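Local coordinates for Xaa-Pro dipeptidase (Lactobacillus brevis, PDB 3I7M), which is probably a manganese-dependent metallopeptidase of family M24B that removes residues from peptide N-termini, represented here by its creatinase/prolidase N-terminal domain, at residues T4-W12 against L46-P54. Numbering follows the deposited sequence. Where two conformers were deposited one is given.
Sequences TKLEQIQQW and LVVFPDQDP
Helix 5-15 packs on one face of the mixed sheet of the creatinase/prolidase N-terminal domain, against strand 45-48 and the turn leading into the antiparallel strand 55-59; Leu6, Ile9 and Gln10 meet Val48 and that turn. The axes of 5-12 and 46-48 are 9.6 Å apart at 57°, a spacing that branched aliphatic side chains fill. Val48, a beta-branched residue suited to a strand, spreads its two methyls against the helix: CG1 reaches Ile9 CG2 at 3.8 Å and lies 3.7 Å from Gln10 N, while CG2 meets Leu6 CD2 at 4.1 Å. Leucine suits position 6, one turn before Ile9, because the same CD2 touches both Leu46 CD2 on the strand and, more loosely, the Pro54 ring where the loop returns. Cutting Val48 back to an alanine is likely to open a gap beside Ile9 and Leu6 and cost the helix its main apolar footing on this strand.

At the polar border, Gln10 is long enough to cross to the turn. With CG anti to the backbone N (chi1 171°) and the chain extended beyond it, NE2 in the conformer given donates to Phe49 O at 2.9 Å; the oxygen lies nearly in the amide plane, but the donor approaches from above the carbonyl plane. In this conformer NE2 also donates to a water 3.1 Å away, and a second water donates to Pro50 O and, weakly, to Gln10 O. The contact thus pairs an aliphatic seam with a hydrated edge, where one amide supplies a donor to a loop carbonyl.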
loop_
_atom_site.group_PDB
_atom_site.type_symbol
_atom_site.label_atom_id
_atom_site.label_comp_id
_atom_site.label_asym_id
_atom_site.label_seq_id
_atom_site.Cartn_x
_atom_site.Cartn_y
_atom_site.Cartn_z
ATOM N N THR A 4 7.864 8.012 14.160
ATOM C CA THR A 4 6.574 7.207 14.104
ATOM C C THR A 4 6.784 5.898 13.287
ATOM O O THR A 4 7.732 5.774 12.564
ATOM C CB THR A 4 5.367 7.957 13.443
ATOM O OG1 THR A 4 5.623 8.109 12.044
ATOM C CG2 THR A 4 5.096 9.356 14.082
ATOM N N LYS A 5 5.910 4.917 13.472
ATOM C CA LYS A 5 5.937 3.667 12.678
ATOM C C LYS A 5 5.931 3.952 11.168
ATOM O O LYS A 5 6.721 3.368 10.416
ATOM C CB LYS A 5 4.739 2.784 12.976
ATOM C CG LYS A 5 4.639 2.206 14.408
ATOM C CD LYS A 5 3.225 1.660 14.628
ATOM C CE LYS A 5 2.984 1.149 16.030
ATOM N NZ LYS A 5 1.649 0.489 16.119
ATOM N N LEU A 6 5.062 4.883 10.762
ATOM C CA LEU A 6 5.018 5.296 9.358
ATOM C C LEU A 6 6.274 5.960 8.901
ATOM O O LEU A 6 6.751 5.683 7.780
ATOM C CB LEU A 6 3.860 6.216 9.075
ATOM C CG LEU A 6 2.613 5.396 8.863
ATOM C CD1 LEU A 6 1.411 6.324 9.167
ATOM C CD2 LEU A 6 2.641 4.702 7.454
ATOM N N GLU A 7 6.864 6.818 9.733
ATOM C CA GLU A 7 8.173 7.407 9.351
ATOM C C GLU A 7 9.306 6.360 9.268
ATOM O O GLU A 7 10.187 6.452 8.411
ATOM C CB GLU A 7 8.567 8.618 10.249
ATOM C CG GLU A 7 7.543 9.740 10.203
ATOM C CD GLU A 7 7.712 10.801 11.303
ATOM O OE1 GLU A 7 8.152 10.492 12.431
ATOM O OE2 GLU A 7 7.323 11.952 11.022
ATOM N N GLN A 8 9.289 5.341 10.129
ATOM C CA GLN A 8 10.210 4.258 10.010
ATOM C C GLN A 8 10.090 3.535 8.665
ATOM O O GLN A 8 11.110 3.204 8.051
ATOM C CB GLN A 8 10.030 3.246 11.148
ATOM C CG GLN A 8 10.455 3.760 12.544
ATOM C CD GLN A 8 10.144 2.722 13.626
ATOM O OE1 GLN A 8 10.710 1.645 13.633
ATOM N NE2 GLN A 8 9.244 3.051 14.536
ATOM N N ILE A 9 8.852 3.301 8.225
ATOM C CA ILE A 9 8.672 2.667 6.904
ATOM C C ILE A 9 9.091 3.560 5.779
ATOM O O ILE A 9 9.687 3.094 4.805
ATOM C CB ILE A 9 7.235 2.181 6.728
ATOM C CG1 ILE A 9 6.958 1.098 7.763
ATOM C CG2 ILE A 9 7.022 1.479 5.372
ATOM C CD1 ILE A 9 5.516 0.799 8.013
ATOM N N GLN A 10 8.777 4.843 5.899
ATOM C CA GLN A 10 9.219 5.772 4.887
ATOM C C GLN A 10 10.731 5.782 4.786
ATOM O O GLN A 10 11.296 5.775 3.694
ATOM C CB GLN A 10 8.667 7.165 5.215
ATOM C CG GLN A 10 9.239 8.215 4.339
ATOM C CD GLN A 10 8.508 9.515 4.564
ATOM O OE1 GLN A 10 8.744 10.203 5.562
ATOM N NE2 GLN A 10 7.563 9.825 3.680
ATOM N N GLN A 11 11.382 5.762 5.942
ATOM C CA GLN A 11 12.836 5.790 5.964
ATOM C C GLN A 11 13.435 4.546 5.289
ATOM O O GLN A 11 14.400 4.604 4.507
ATOM C CB GLN A 11 13.331 5.935 7.418
ATOM C CG GLN A 11 14.828 5.981 7.559
ATOM C CD GLN A 11 15.270 5.866 9.000
ATOM O OE1 GLN A 11 15.568 4.765 9.497
ATOM N NE2 GLN A 11 15.327 7.003 9.685
ATOM N N TRP A 12 12.844 3.401 5.603
ATOM C CA TRP A 12 13.265 2.116 5.039
ATOM C C TRP A 12 13.133 2.170 3.525
ATOM O O TRP A 12 14.009 1.741 2.795
ATOM C CB TRP A 12 12.448 0.951 5.657
ATOM C CG TRP A 12 12.829 -0.401 5.169
ATOM C CD1 TRP A 12 13.669 -1.283 5.757
ATOM C CD2 TRP A 12 12.389 -1.053 3.929
ATOM N NE1 TRP A 12 13.752 -2.440 5.009
ATOM C CE2 TRP A 12 12.997 -2.310 3.877
ATOM C CE3 TRP A 12 11.498 -0.698 2.912
ATOM C CZ2 TRP A 12 12.786 -3.198 2.823
ATOM C CZ3 TRP A 12 11.323 -1.540 1.865
ATOM C CH2 TRP A 12 11.973 -2.788 1.804
ATOM N N LEU A 46 -2.056 -0.074 1.940
ATOM C CA LEU A 46 -1.467 1.122 2.535
ATOM C C LEU A 46 -0.176 1.409 1.767
ATOM O O LEU A 46 0.698 0.540 1.709
ATOM C CB LEU A 46 -1.244 0.946 4.027
ATOM C CG LEU A 46 -0.986 2.205 4.846
ATOM C CD1 LEU A 46 -1.205 1.896 6.339
ATOM C CD2 LEU A 46 0.405 2.669 4.556
ATOM N N VAL A 47 -0.101 2.544 1.099
ATOM C CA VAL A 47 1.004 2.895 0.211
ATOM C C VAL A 47 1.842 3.953 0.858
ATOM O O VAL A 47 1.341 4.974 1.296
ATOM C CB VAL A 47 0.513 3.377 -1.132
ATOM C CG1 VAL A 47 1.681 3.811 -2.041
ATOM C CG2 VAL A 47 -0.373 2.254 -1.739
ATOM N N VAL A 48 3.127 3.668 0.958
ATOM C CA VAL A 48 4.066 4.537 1.656
ATOM C C VAL A 48 5.158 4.988 0.639
ATOM O O VAL A 48 5.621 4.230 -0.222
ATOM C CB VAL A 48 4.782 3.791 2.792
ATOM C CG1 VAL A 48 5.877 4.664 3.555
ATOM C CG2 VAL A 48 3.780 3.215 3.802
ATOM N N PHE A 49 5.518 6.284 0.705
ATOM C CA PHE A 49 6.512 6.860 -0.177
ATOM C C PHE A 49 7.701 7.283 0.628
ATOM O O PHE A 49 7.598 7.532 1.830
ATOM C CB PHE A 49 5.918 8.091 -0.901
ATOM C CG PHE A 49 4.743 7.756 -1.769
ATOM C CD1 PHE A 49 4.933 7.226 -3.030
ATOM C CD2 PHE A 49 3.448 7.928 -1.313
ATOM C CE1 PHE A 49 3.870 6.881 -3.865
ATOM C CE2 PHE A 49 2.348 7.604 -2.125
ATOM C CZ PHE A 49 2.557 7.052 -3.406
ATOM N N PRO A 50 8.817 7.444 -0.062
ATOM C CA PRO A 50 10.029 7.807 0.684
ATOM C C PRO A 50 10.065 9.253 1.122
ATOM O O PRO A 50 10.804 9.597 2.088
ATOM C CB PRO A 50 11.133 7.574 -0.314
ATOM C CG PRO A 50 10.535 7.603 -1.667
ATOM C CD PRO A 50 9.092 7.052 -1.436
ATOM N N ASP A 51 9.299 10.092 0.444
ATOM C CA ASP A 51 9.454 11.534 0.599
ATOM C C ASP A 51 8.150 12.327 0.549
ATOM O O ASP A 51 8.147 13.561 0.351
ATOM C CB ASP A 51 10.434 12.000 -0.481
ATOM C CG ASP A 51 9.893 11.786 -1.875
ATOM O OD1 ASP A 51 8.830 11.095 -2.024
ATOM O OD2 ASP A 51 10.587 12.257 -2.825
ATOM N N GLN A 52 7.031 11.657 0.817
ATOM C CA GLN A 52 5.730 12.327 0.811
ATOM C C GLN A 52 4.736 11.463 1.548
ATOM O O GLN A 52 5.092 10.353 1.935
ATOM C CB GLN A 52 5.294 12.652 -0.619
ATOM C CG GLN A 52 5.037 11.432 -1.505
ATOM C CD GLN A 52 4.424 11.792 -2.845
ATOM O OE1 GLN A 52 3.283 12.323 -2.923
ATOM N NE2 GLN A 52 5.146 11.545 -3.883
ATOM N N ASP A 53 3.547 11.986 1.785
ATOM C CA ASP A 53 2.573 11.367 2.630
ATOM C C ASP A 53 2.018 10.063 2.016
ATOM O O ASP A 53 1.896 9.931 0.776
ATOM C CB ASP A 53 1.390 12.306 2.875
ATOM C CG ASP A 53 1.738 13.501 3.779
ATOM O OD1 ASP A 53 2.843 13.541 4.405
ATOM O OD2 ASP A 53 0.798 14.304 3.879
ATOM N N PRO A 54 1.675 9.139 2.921
ATOM C CA PRO A 54 1.084 7.868 2.478
ATOM C C PRO A 54 -0.406 8.010 2.198
ATOM O O PRO A 54 -0.995 9.060 2.452
ATOM C CB PRO A 54 1.274 6.967 3.661
ATOM C CG PRO A 54 1.093 7.925 4.873
ATOM C CD PRO A 54 1.752 9.221 4.386
HETATM O O HOH W 1 12.701 8.864 4.293
HETATM O O HOH W 2 6.176 12.496 4.348
#